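Local coordinates for superkiller protein 7 (Saccharomyces cerevisiae, PDB 4ZKE) that binds GTP in a domain related to that of translation factors and, as a Ski protein, probably serves cytoplasmic mRNA decay by the exosome, at residues 43-48 / 91-96; 133-138 / 175-180; 214-219 / 249-254. All blocks are in the same frame, centred on the assembly; numbering follows the deposited sequence.

Contact 1 (43-48 / 91-96); sequences LNEISM and IQVEND
V93 faces L43 and E45 where strand 89-93, at one edge of the GTPase-like domain's mixed sheet, meets the Schellman motif that ends helix 32-42. In that motif E45 N bonds back to L40 O, and N44 N to Y41 O, with N44 as the positive-phi C-prime residue. The inner side of the contact is buried and apolar. V93 CG1 lies 4.4 Å from L43 CD1, and the valine also rests on L40 of the helix, so the buried part of the strand's end leans on the helix terminus. Further out the contact turns polar: the atoms come closer, but what holds them is weak. The E45 chain bends at its second torsion (chi2 -64°), which carries the carboxylate across V93, with OE2 3.6 Å from CG1 of that valine. E45 also touches L340. At the solvent side N95 offers ND2 to E45 OE2 at 2.9 Å, but the N-H points poorly (125°), and the bond is weak although amide and carboxylate planes are only 21° apart. E94, between V93 and N95, turns away from the helix end and is exposed, touching P17 and T103. The amide of N95 is anchored better at its other end, where OD1 accepts a bond from L97 N. That leaves ND2 beside the helix terminus, 3.2 Å from L43 O at an angle too poor for a hydrogen bond.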
loop_
_atom_site.group_PDB
_atom_site.type_symbol
_atom_site.label_atom_id
_atom_site.label_comp_id
_atom_site.label_asym_id
_atom_site.label_seq_id
_atom_site.Cartn_x
_atom_site.Cartn_y
_atom_site.Cartn_z
ATOM N N LEU A 43 7.701 -15.179 -14.003
ATOM C CA LEU A 43 9.027 -14.773 -13.548
ATOM C C LEU A 43 9.750 -15.918 -12.835
ATOM O O LEU A 43 10.747 -15.699 -12.148
ATOM C CB LEU A 43 8.924 -13.560 -12.619
ATOM C CG LEU A 43 8.247 -12.309 -13.193
ATOM C CD1 LEU A 43 8.431 -11.128 -12.256
ATOM C CD2 LEU A 43 8.762 -11.967 -14.584
ATOM N N ASN A 44 9.240 -17.134 -13.006
ATOM C CA ASN A 44 9.868 -18.330 -12.445
ATOM C C ASN A 44 10.035 -18.253 -10.931
ATOM O O ASN A 44 11.072 -18.645 -10.395
ATOM C CB ASN A 44 11.231 -18.570 -13.097
ATOM C CG ASN A 44 11.158 -18.603 -14.612
ATOM O OD1 ASN A 44 10.195 -19.112 -15.190
ATOM N ND2 ASN A 44 12.174 -18.052 -15.264
ATOM N N GLU A 45 9.016 -17.736 -10.252
ATOM C CA GLU A 45 9.023 -17.651 -8.794
ATOM C C GLU A 45 8.175 -18.758 -8.177
ATOM O O GLU A 45 8.137 -18.913 -6.956
ATOM C CB GLU A 45 8.517 -16.282 -8.334
ATOM C CG GLU A 45 9.447 -15.128 -8.679
ATOM C CD GLU A 45 10.793 -15.228 -7.986
ATOM O OE1 GLU A 45 10.899 -15.969 -6.987
ATOM O OE2 GLU A 45 11.748 -14.565 -8.443
ATOM N N ILE A 46 7.492 -19.518 -9.028
ATOM C CA ILE A 46 6.694 -20.657 -8.584
ATOM C C ILE A 46 7.171 -21.911 -9.302
ATOM O O ILE A 46 7.148 -21.975 -10.530
ATOM C CB ILE A 46 5.188 -20.457 -8.865
ATOM C CG1 ILE A 46 4.712 -19.084 -8.378
ATOM C CG2 ILE A 46 4.374 -21.575 -8.223
ATOM C CD1 ILE A 46 4.729 -18.902 -6.867
ATOM N N SER A 47 7.610 -22.902 -8.535
ATOM C CA SER A 47 8.101 -24.149 -9.111
ATOM C C SER A 47 6.965 -24.927 -9.762
ATOM O O SER A 47 5.796 -24.732 -9.427
ATOM C CB SER A 47 8.770 -25.009 -8.039
ATOM O OG SER A 47 7.806 -25.539 -7.145
ATOM N N MET A 48 7.317 -25.807 -10.692
ATOM C CA MET A 48 6.335 -26.674 -11.332
ATOM C C MET A 48 5.682 -27.596 -10.309
ATOM O O MET A 48 4.483 -27.864 -10.379
ATOM C CB MET A 48 6.992 -27.504 -12.437
ATOM C CG MET A 48 7.213 -26.755 -13.737
ATOM S SD MET A 48 5.664 -26.227 -14.492
ATOM C CE MET A 48 6.138 -26.184 -16.220
ATOM N N ILE A 91 4.698 -8.861 -1.890
ATOM C CA ILE A 91 5.683 -9.790 -2.441
ATOM C C ILE A 91 6.870 -9.034 -3.026
ATOM O O ILE A 91 6.706 -8.207 -3.923
ATOM C CB ILE A 91 5.068 -10.685 -3.544
ATOM C CG1 ILE A 91 3.907 -11.504 -2.981
ATOM C CG2 ILE A 91 6.111 -11.624 -4.142
ATOM C CD1 ILE A 91 2.560 -10.937 -3.314
ATOM N N GLN A 92 8.064 -9.329 -2.517
ATOM C CA GLN A 92 9.292 -8.746 -3.043
ATOM C C GLN A 92 9.997 -9.744 -3.954
ATOM O O GLN A 92 10.271 -10.878 -3.557
ATOM C CB GLN A 92 10.219 -8.313 -1.906
ATOM C CG GLN A 92 11.441 -7.544 -2.381
ATOM C CD GLN A 92 12.141 -6.798 -1.263
ATOM O OE1 GLN A 92 11.824 -5.642 -0.982
ATOM N NE2 GLN A 92 13.105 -7.450 -0.624
ATOM N N VAL A 93 10.281 -9.309 -5.179
ATOM C CA VAL A 93 10.902 -10.158 -6.189
ATOM C C VAL A 93 12.308 -9.668 -6.490
ATOM O O VAL A 93 12.536 -8.473 -6.663
ATOM C CB VAL A 93 10.081 -10.181 -7.499
ATOM C CG1 VAL A 93 10.694 -11.147 -8.503
ATOM C CG2 VAL A 93 8.639 -10.561 -7.215
ATOM N N GLU A 94 13.247 -10.606 -6.554
ATOM C CA GLU A 94 14.627 -10.294 -6.895
ATOM C C GLU A 94 15.244 -11.462 -7.655
ATOM O O GLU A 94 15.503 -12.519 -7.082
ATOM C CB GLU A 94 15.439 -9.986 -5.635
ATOM C CG GLU A 94 16.821 -9.411 -5.916
ATOM C CD GLU A 94 17.582 -9.070 -4.648
ATOM O OE1 GLU A 94 17.089 -9.402 -3.548
ATOM O OE2 GLU A 94 18.673 -8.468 -4.753
ATOM N N ASN A 95 15.459 -11.270 -8.953
ATOM C CA ASN A 95 16.048 -12.309 -9.787
ATOM C C ASN A 95 16.703 -11.738 -11.043
ATOM O O ASN A 95 16.770 -10.522 -11.227
ATOM C CB ASN A 95 14.987 -13.348 -10.165
ATOM C CG ASN A 95 13.818 -12.753 -10.934
ATOM O OD1 ASN A 95 13.925 -11.684 -11.537
ATOM N ND2 ASN A 95 12.691 -13.453 -10.918
ATOM N N ASP A 96 17.172 -12.631 -11.909
ATOM C CA ASP A 96 17.928 -12.235 -13.090
ATOM C C ASP A 96 17.029 -11.842 -14.261
ATOM O O ASP A 96 17.506 -11.675 -15.385
ATOM C CB ASP A 96 18.879 -13.365 -13.511
ATOM C CG ASP A 96 18.178 -14.708 -13.650
ATOM O OD1 ASP A 96 18.860 -15.748 -13.517
ATOM O OD2 ASP A 96 16.951 -14.732 -13.889
#

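Contact 2 (133-138 / 175-180); sequences VLVIDC and IILLNK. With GTP (guanosine-5'-triphosphate), chain C.
K180 NZ is gripped by three acceptors: OD2 of D137 at 2.9 Å in a salt bridge, O4' of the GTP ribose at 3.1 Å, and the backbone O of N29. The ammonium meets D137 OD2 from above the carboxylate plane, 55° out of it, while OD1 of the same aspartate takes a bond from N139 N, which should limit the carboxylate's rotation. Beyond CG the lysine chain is extended, and it runs over one face of the guanine, CG being 3.7 Å from GTP C6. N179 lies beside the base without a hydrogen bond to it, its amide held by A30 O at ND2 and G220 N at OD1. With CG anti to the backbone N (chi1 -161°), that amide stands on the V135 side of the sheet, ND2 3.9 Å from V135 CG1.

Behind these residues the two strands run parallel, in register from V133 beside I175 to D137 beside N179. I136 N sits almost on the line of the L177 carbonyl, 3.0 Å from its O. C138 N reaches N179 O at 3.2 Å and carries the pairing one residue past the end of strand 131-137. V133, I175 and L177 pack against F256 of helix 256-267; on the reverse face I136 CD1 meets I176 CG2 at 3.5 Å, beneath helix 188-204. D137 braces the lysine of an Asn-Lys-x-Asp element at the neighbouring strand's end: N179 and K180, with D182 bonded to GTP, form the guanine-specificity motif of P-loop GTPases.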
loop_
_atom_site.group_PDB
_atom_site.type_symbol
_atom_site.label_atom_id
_atom_site.label_comp_id
_atom_site.label_asym_id
_atom_site.label_seq_id
_atom_site.Cartn_x
_atom_site.Cartn_y
_atom_site.Cartn_z
ATOM N N VAL A 133 -1.213 0.220 -10.369
ATOM C CA VAL A 133 -1.722 -0.629 -11.437
ATOM C C VAL A 133 -3.213 -0.839 -11.233
ATOM O O VAL A 133 -3.636 -1.585 -10.348
ATOM C CB VAL A 133 -0.998 -1.984 -11.493
ATOM C CG1 VAL A 133 -1.613 -2.887 -12.555
ATOM C CG2 VAL A 133 0.465 -1.773 -11.794
ATOM N N LEU A 134 -4.000 -0.160 -12.061
ATOM C CA LEU A 134 -5.451 -0.234 -11.994
ATOM C C LEU A 134 -5.956 -1.333 -12.915
ATOM O O LEU A 134 -5.838 -1.232 -14.137
ATOM C CB LEU A 134 -6.073 1.110 -12.376
ATOM C CG LEU A 134 -7.600 1.159 -12.425
ATOM C CD1 LEU A 134 -8.203 0.834 -11.063
ATOM C CD2 LEU A 134 -8.056 2.525 -12.912
ATOM N N VAL A 135 -6.516 -2.381 -12.319
ATOM C CA VAL A 135 -6.989 -3.536 -13.071
ATOM C C VAL A 135 -8.488 -3.430 -13.316
ATOM O O VAL A 135 -9.264 -3.212 -12.388
ATOM C CB VAL A 135 -6.675 -4.852 -12.335
ATOM C CG1 VAL A 135 -7.106 -6.051 -13.167
ATOM C CG2 VAL A 135 -5.188 -4.937 -12.018
ATOM N N ILE A 136 -8.885 -3.597 -14.572
ATOM C CA ILE A 136 -10.273 -3.398 -14.974
ATOM C C ILE A 136 -10.804 -4.574 -15.785
ATOM O O ILE A 136 -10.159 -5.041 -16.727
ATOM C CB ILE A 136 -10.415 -2.102 -15.790
ATOM C CG1 ILE A 136 -10.014 -0.909 -14.922
ATOM C CG2 ILE A 136 -11.845 -1.930 -16.303
ATOM C CD1 ILE A 136 -9.855 0.365 -15.678
ATOM N N ASP A 137 -11.989 -5.040 -15.402
ATOM C CA ASP A 137 -12.666 -6.129 -16.097
ATOM C C ASP A 137 -13.379 -5.593 -17.337
ATOM O O ASP A 137 -14.322 -4.805 -17.233
ATOM C CB ASP A 137 -13.664 -6.818 -15.164
ATOM C CG ASP A 137 -14.188 -8.127 -15.726
ATOM O OD1 ASP A 137 -14.077 -8.350 -16.951
ATOM O OD2 ASP A 137 -14.720 -8.937 -14.937
ATOM N N CYS A 138 -12.926 -6.033 -18.504
ATOM C CA CYS A 138 -13.463 -5.545 -19.767
ATOM C C CYS A 138 -14.508 -6.478 -20.371
ATOM O O CYS A 138 -14.975 -6.252 -21.486
ATOM C CB CYS A 138 -12.329 -5.338 -20.763
ATOM S SG CYS A 138 -11.178 -4.055 -20.288
ATOM N N ILE A 175 -0.445 2.451 -14.587
ATOM C CA ILE A 175 -0.690 1.489 -15.654
ATOM C C ILE A 175 -2.115 0.981 -15.508
ATOM O O ILE A 175 -2.482 0.450 -14.463
ATOM C CB ILE A 175 0.304 0.302 -15.618
ATOM C CG1 ILE A 175 1.718 0.784 -15.952
ATOM C CG2 ILE A 175 -0.117 -0.784 -16.604
ATOM C CD1 ILE A 175 2.796 -0.275 -15.774
ATOM N N ILE A 176 -2.919 1.158 -16.551
ATOM C CA ILE A 176 -4.270 0.621 -16.563
ATOM C C ILE A 176 -4.287 -0.678 -17.352
ATOM O O ILE A 176 -4.079 -0.678 -18.568
ATOM C CB ILE A 176 -5.288 1.606 -17.176
ATOM C CG1 ILE A 176 -5.239 2.948 -16.443
ATOM C CG2 ILE A 176 -6.695 1.021 -17.117
ATOM C CD1 ILE A 176 -4.334 3.971 -17.096
ATOM N N LEU A 177 -4.530 -1.782 -16.653
ATOM C CA LEU A 177 -4.603 -3.090 -17.289
ATOM C C LEU A 177 -6.038 -3.396 -17.689
ATOM O O LEU A 177 -6.908 -3.598 -16.844
ATOM C CB LEU A 177 -4.062 -4.183 -16.364
ATOM C CG LEU A 177 -2.556 -4.154 -16.090
ATOM C CD1 LEU A 177 -2.154 -5.315 -15.186
ATOM C CD2 LEU A 177 -1.752 -4.186 -17.383
ATOM N N LEU A 178 -6.267 -3.402 -18.996
ATOM C CA LEU A 178 -7.550 -3.774 -19.567
ATOM C C LEU A 178 -7.639 -5.299 -19.603
ATOM O O LEU A 178 -7.267 -5.934 -20.590
ATOM C CB LEU A 178 -7.695 -3.162 -20.960
ATOM C CG LEU A 178 -7.601 -1.631 -21.015
ATOM C CD1 LEU A 178 -7.823 -1.133 -22.433
ATOM C CD2 LEU A 178 -8.582 -0.964 -20.061
ATOM N N ASN A 179 -8.134 -5.870 -18.509
ATOM C CA ASN A 179 -8.014 -7.302 -18.247
ATOM C C ASN A 179 -9.190 -8.129 -18.777
ATOM O O ASN A 179 -10.223 -7.582 -19.176
ATOM C CB ASN A 179 -7.863 -7.526 -16.735
ATOM C CG ASN A 179 -7.286 -8.890 -16.390
ATOM O OD1 ASN A 179 -6.602 -9.518 -17.198
ATOM N ND2 ASN A 179 -7.566 -9.355 -15.177
ATOM N N LYS A 180 -9.012 -9.450 -18.769
ATOM C CA LYS A 180 -10.021 -10.397 -19.240
ATOM C C LYS A 180 -10.362 -10.154 -20.705
ATOM O O LYS A 180 -11.508 -10.323 -21.121
ATOM C CB LYS A 180 -11.291 -10.320 -18.388
ATOM C CG LYS A 180 -11.052 -10.460 -16.898
ATOM C CD LYS A 180 -12.285 -10.995 -16.189
ATOM C CE LYS A 180 -12.165 -10.863 -14.688
ATOM N NZ LYS A 180 -13.409 -11.299 -14.003
HETATM P PG GTP C . -10.817 -9.455 -5.389
HETATM O O1G GTP C . -9.725 -10.151 -4.614
HETATM O O2G GTP C . -12.140 -9.731 -4.716
HETATM O O3G GTP C . -10.585 -7.963 -5.439
HETATM O O3B GTP C . -10.877 -10.045 -6.886
HETATM P PB GTP C . -9.604 -9.934 -7.860
HETATM O O1B GTP C . -8.360 -10.327 -7.096
HETATM O O2B GTP C . -9.462 -8.544 -8.432
HETATM O O3A GTP C . -9.873 -10.991 -9.048
HETATM P PA GTP C . -9.682 -12.590 -8.928
HETATM O O1A GTP C . -8.236 -12.929 -9.174
HETATM O O2A GTP C . -10.168 -13.147 -7.610
HETATM O "O5'" GTP C . -10.573 -13.165 -10.139
HETATM C "C5'" GTP C . -11.978 -13.029 -10.179
HETATM C "C4'" GTP C . -12.535 -14.086 -11.127
HETATM O "O4'" GTP C . -12.209 -13.712 -12.450
HETATM C "C3'" GTP C . -11.939 -15.461 -10.887
HETATM O "O3'" GTP C . -12.961 -16.429 -10.890
HETATM C "C2'" GTP C . -11.007 -15.700 -12.053
HETATM O "O2'" GTP C . -11.032 -17.048 -12.462
HETATM C "C1'" GTP C . -11.532 -14.756 -13.124
HETATM N N9 GTP C . -10.451 -14.174 -13.932
HETATM C C8 GTP C . -9.379 -13.441 -13.495
HETATM N N7 GTP C . -8.639 -13.089 -14.573
HETATM C C5 GTP C . -9.234 -13.572 -15.688
HETATM C C6 GTP C . -8.913 -13.507 -17.042
HETATM O O6 GTP C . -7.906 -12.912 -17.430
HETATM N N1 GTP C . -9.736 -14.124 -17.957
HETATM C C2 GTP C . -10.866 -14.793 -17.537
HETATM N N2 GTP C . -11.660 -15.386 -18.420
HETATM N N3 GTP C . -11.177 -14.853 -16.199
HETATM C C4 GTP C . -10.374 -14.257 -15.292
#

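Contact 3 (214-219 / 249-254); sequences QFIPCS and EWYEGP. With GTP (guanosine-5'-triphosphate), chain C.
P217 lies over one face of the Y251 ring, a CH-pi contact in which CG sits 3.8 Å from the ring centroid and 26° off its normal. The proline belongs to strand 213-217, an edge strand of the P-loop GTPase sheet, and the tyrosine to the loop that enters helix 256-267. Y251 CG is anti to the backbone N (chi1 -180°), which swings the ring out to P217. Packing is close toward the hydroxyl end: P217 CD comes within 3.2 Å of Y251 CE1. On the opposite face the backbone N of G253 stands over the ring centre. These two neighbours limit the ring's turning, while OH, donating to P254 O at 2.8 Å, fixes its far end against its own loop. I216 CG2 tucks in beside this bond, 3.8 Å from P254 O. Replacing Y251 by an alanine would probably leave P217 without its aromatic cover and P254 O without its hydroxyl donor, freeing the loop to shift.

Further out, the Q214 chain reaches across P254, NE2 lying 3.8 Å from its CG, and Q214 OE1 is held by Q259 of helix 256-267, which P254 touches too. P217 is backed by W186, and N225 binds its O. The strand then runs on through C218 into the loop that meets the base, where S219 OG comes 3.0 Å from GTP O6.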
loop_
_atom_site.group_PDB
_atom_site.type_symbol
_atom_site.label_atom_id
_atom_site.label_comp_id
_atom_site.label_asym_id
_atom_site.label_seq_id
_atom_site.Cartn_x
_atom_site.Cartn_y
_atom_site.Cartn_z
ATOM N N GLN A 214 -0.561 4.912 -19.010
ATOM C CA GLN A 214 -0.650 4.146 -20.249
ATOM C C GLN A 214 -1.600 2.961 -20.086
ATOM O O GLN A 214 -1.790 2.457 -18.979
ATOM C CB GLN A 214 0.732 3.648 -20.671
ATOM C CG GLN A 214 1.351 2.669 -19.691
ATOM C CD GLN A 214 2.630 2.049 -20.211
ATOM O OE1 GLN A 214 3.657 2.056 -19.533
ATOM N NE2 GLN A 214 2.570 1.495 -21.414
ATOM N N PHE A 215 -2.178 2.515 -21.196
ATOM C CA PHE A 215 -3.091 1.381 -21.192
ATOM C C PHE A 215 -2.405 0.143 -21.745
ATOM O O PHE A 215 -1.594 0.237 -22.665
ATOM C CB PHE A 215 -4.341 1.691 -22.017
ATOM C CG PHE A 215 -5.192 2.783 -21.442
ATOM C CD1 PHE A 215 -4.881 4.113 -21.666
ATOM C CD2 PHE A 215 -6.311 2.477 -20.685
ATOM C CE1 PHE A 215 -5.666 5.122 -21.140
ATOM C CE2 PHE A 215 -7.101 3.481 -20.156
ATOM C CZ PHE A 215 -6.780 4.805 -20.384
ATOM N N ILE A 216 -2.735 -1.012 -21.174
ATOM C CA ILE A 216 -2.225 -2.291 -21.657
ATOM C C ILE A 216 -3.329 -3.342 -21.593
ATOM O O ILE A 216 -3.804 -3.672 -20.509
ATOM C CB ILE A 216 -1.016 -2.784 -20.834
ATOM C CG1 ILE A 216 0.126 -1.765 -20.890
ATOM C CG2 ILE A 216 -0.538 -4.151 -21.343
ATOM C CD1 ILE A 216 1.296 -2.098 -19.981
ATOM N N PRO A 217 -3.745 -3.875 -22.754
ATOM C CA PRO A 217 -4.711 -4.975 -22.727
ATOM C C PRO A 217 -4.039 -6.282 -22.335
ATOM O O PRO A 217 -2.871 -6.487 -22.663
ATOM C CB PRO A 217 -5.217 -5.025 -24.163
ATOM C CG PRO A 217 -4.040 -4.591 -24.966
ATOM C CD PRO A 217 -3.339 -3.543 -24.132
ATOM N N CYS A 218 -4.763 -7.155 -21.645
ATOM C CA CYS A 218 -4.181 -8.414 -21.209
ATOM C C CYS A 218 -5.220 -9.412 -20.727
ATOM O O CYS A 218 -6.402 -9.094 -20.594
ATOM C CB CYS A 218 -3.173 -8.165 -20.086
ATOM S SG CYS A 218 -3.916 -7.451 -18.601
ATOM N N SER A 219 -4.747 -10.629 -20.480
ATOM C CA SER A 219 -5.518 -11.660 -19.801
ATOM C C SER A 219 -4.654 -12.270 -18.704
ATOM O O SER A 219 -3.693 -12.986 -18.988
ATOM C CB SER A 219 -5.978 -12.741 -20.779
ATOM O OG SER A 219 -6.720 -13.745 -20.111
ATOM N N GLU A 249 -3.062 -9.113 -34.053
ATOM C CA GLU A 249 -2.112 -8.473 -34.955
ATOM C C GLU A 249 -2.121 -6.951 -34.837
ATOM O O GLU A 249 -1.083 -6.305 -34.990
ATOM C CB GLU A 249 -2.402 -8.884 -36.409
ATOM C CG GLU A 249 -3.682 -8.300 -37.034
ATOM C CD GLU A 249 -4.964 -8.914 -36.489
ATOM O OE1 GLU A 249 -4.885 -9.793 -35.604
ATOM O OE2 GLU A 249 -6.056 -8.520 -36.956
ATOM N N TRP A 250 -3.290 -6.384 -34.555
ATOM C CA TRP A 250 -3.441 -4.933 -34.562
ATOM C C TRP A 250 -2.813 -4.277 -33.334
ATOM O O TRP A 250 -2.426 -3.109 -33.389
ATOM C CB TRP A 250 -4.921 -4.545 -34.666
ATOM C CG TRP A 250 -5.820 -5.198 -33.659
ATOM C CD1 TRP A 250 -6.608 -6.296 -33.856
ATOM C CD2 TRP A 250 -6.035 -4.790 -32.302
ATOM N NE1 TRP A 250 -7.298 -6.597 -32.705
ATOM C CE2 TRP A 250 -6.962 -5.689 -31.737
ATOM C CE3 TRP A 250 -5.532 -3.753 -31.510
ATOM C CZ2 TRP A 250 -7.396 -5.582 -30.417
ATOM C CZ3 TRP A 250 -5.964 -3.649 -30.199
ATOM C CH2 TRP A 250 -6.886 -4.559 -29.666
ATOM N N TYR A 251 -2.704 -5.014 -32.231
ATOM C CA TYR A 251 -2.078 -4.458 -31.036
ATOM C C TYR A 251 -0.568 -4.387 -31.208
ATOM O O TYR A 251 0.083 -5.397 -31.477
ATOM C CB TYR A 251 -2.409 -5.276 -29.787
ATOM C CG TYR A 251 -1.766 -4.694 -28.548
ATOM C CD1 TYR A 251 -2.253 -3.526 -27.978
ATOM C CD2 TYR A 251 -0.658 -5.295 -27.965
ATOM C CE1 TYR A 251 -1.667 -2.978 -26.858
ATOM C CE2 TYR A 251 -0.064 -4.753 -26.840
ATOM C CZ TYR A 251 -0.574 -3.595 -26.289
ATOM O OH TYR A 251 0.008 -3.044 -25.170
ATOM N N GLU A 252 -0.020 -3.188 -31.039
ATOM C CA GLU A 252 1.411 -2.965 -31.204
ATOM C C GLU A 252 1.991 -2.203 -30.015
ATOM O O GLU A 252 3.030 -1.554 -30.128
ATOM C CB GLU A 252 1.678 -2.209 -32.508
ATOM C CG GLU A 252 0.958 -2.811 -33.714
ATOM C CD GLU A 252 1.598 -2.444 -35.044
ATOM O OE1 GLU A 252 1.181 -3.010 -36.077
ATOM O OE2 GLU A 252 2.510 -1.589 -35.062
ATOM N N GLY A 253 1.305 -2.287 -28.879
ATOM C CA GLY A 253 1.808 -1.734 -27.636
ATOM C C GLY A 253 2.694 -2.733 -26.913
ATOM O O GLY A 253 2.892 -3.850 -27.391
ATOM N N PRO A 254 3.233 -2.338 -25.752
ATOM C CA PRO A 254 4.150 -3.179 -24.978
ATOM C C PRO A 254 3.442 -4.206 -24.098
ATOM O O PRO A 254 2.230 -4.121 -23.896
ATOM C CB PRO A 254 4.895 -2.162 -24.118
ATOM C CG PRO A 254 3.885 -1.084 -23.885
ATOM C CD PRO A 254 3.043 -1.015 -25.131
HETATM P PG GTP C . -10.817 -9.455 -5.389
HETATM O O1G GTP C . -9.725 -10.151 -4.614
HETATM O O2G GTP C . -12.140 -9.731 -4.716
HETATM O O3G GTP C . -10.585 -7.963 -5.439
HETATM O O3B GTP C . -10.877 -10.045 -6.886
HETATM P PB GTP C . -9.604 -9.934 -7.860
HETATM O O1B GTP C . -8.360 -10.327 -7.096
HETATM O O2B GTP C . -9.462 -8.544 -8.432
HETATM O O3A GTP C . -9.873 -10.991 -9.048
HETATM P PA GTP C . -9.682 -12.590 -8.928
HETATM O O1A GTP C . -8.236 -12.929 -9.174
HETATM O O2A GTP C . -10.168 -13.147 -7.610
HETATM O "O5'" GTP C . -10.573 -13.165 -10.139
HETATM C "C5'" GTP C . -11.978 -13.029 -10.179
HETATM C "C4'" GTP C . -12.535 -14.086 -11.127
HETATM O "O4'" GTP C . -12.209 -13.712 -12.450
HETATM C "C3'" GTP C . -11.939 -15.461 -10.887
HETATM O "O3'" GTP C . -12.961 -16.429 -10.890
HETATM C "C2'" GTP C . -11.007 -15.700 -12.053
HETATM O "O2'" GTP C . -11.032 -17.048 -12.462
HETATM C "C1'" GTP C . -11.532 -14.756 -13.124
HETATM N N9 GTP C . -10.451 -14.174 -13.932
HETATM C C8 GTP C . -9.379 -13.441 -13.495
HETATM N N7 GTP C . -8.639 -13.089 -14.573
HETATM C C5 GTP C . -9.234 -13.572 -15.688
HETATM C C6 GTP C . -8.913 -13.507 -17.042
HETATM O O6 GTP C . -7.906 -12.912 -17.430
HETATM N N1 GTP C . -9.736 -14.124 -17.957
HETATM C C2 GTP C . -10.866 -14.793 -17.537
HETATM N N2 GTP C . -11.660 -15.386 -18.420
HETATM N N3 GTP C . -11.177 -14.853 -16.199
HETATM C C4 GTP C . -10.374 -14.257 -15.292
#

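Overall arrangement
All three contacts belong to the GTP-binding domain and reach one mixed sheet, contact 1 at the edge strand 89-93 and contact 3 at the opposite edge, 213-217. Contact 2 joins the two strands just inward of contact 3; their centres are 11 Å apart, and probable hydrogen bonds stitch them together, L178 N to I216 O at 2.9 Å and I216 N to I176 O at 3.0 Å. Both reach the same GTP. Contact 1 stands apart, its nearest atoms about 12 Å from contact 2 and 13 Å from contact 3. Its link to the nucleotide is indirect: helix 32-42, whose C-terminal end it borders, begins with K32, S33 and T34, all hydrogen-bonded to GTP.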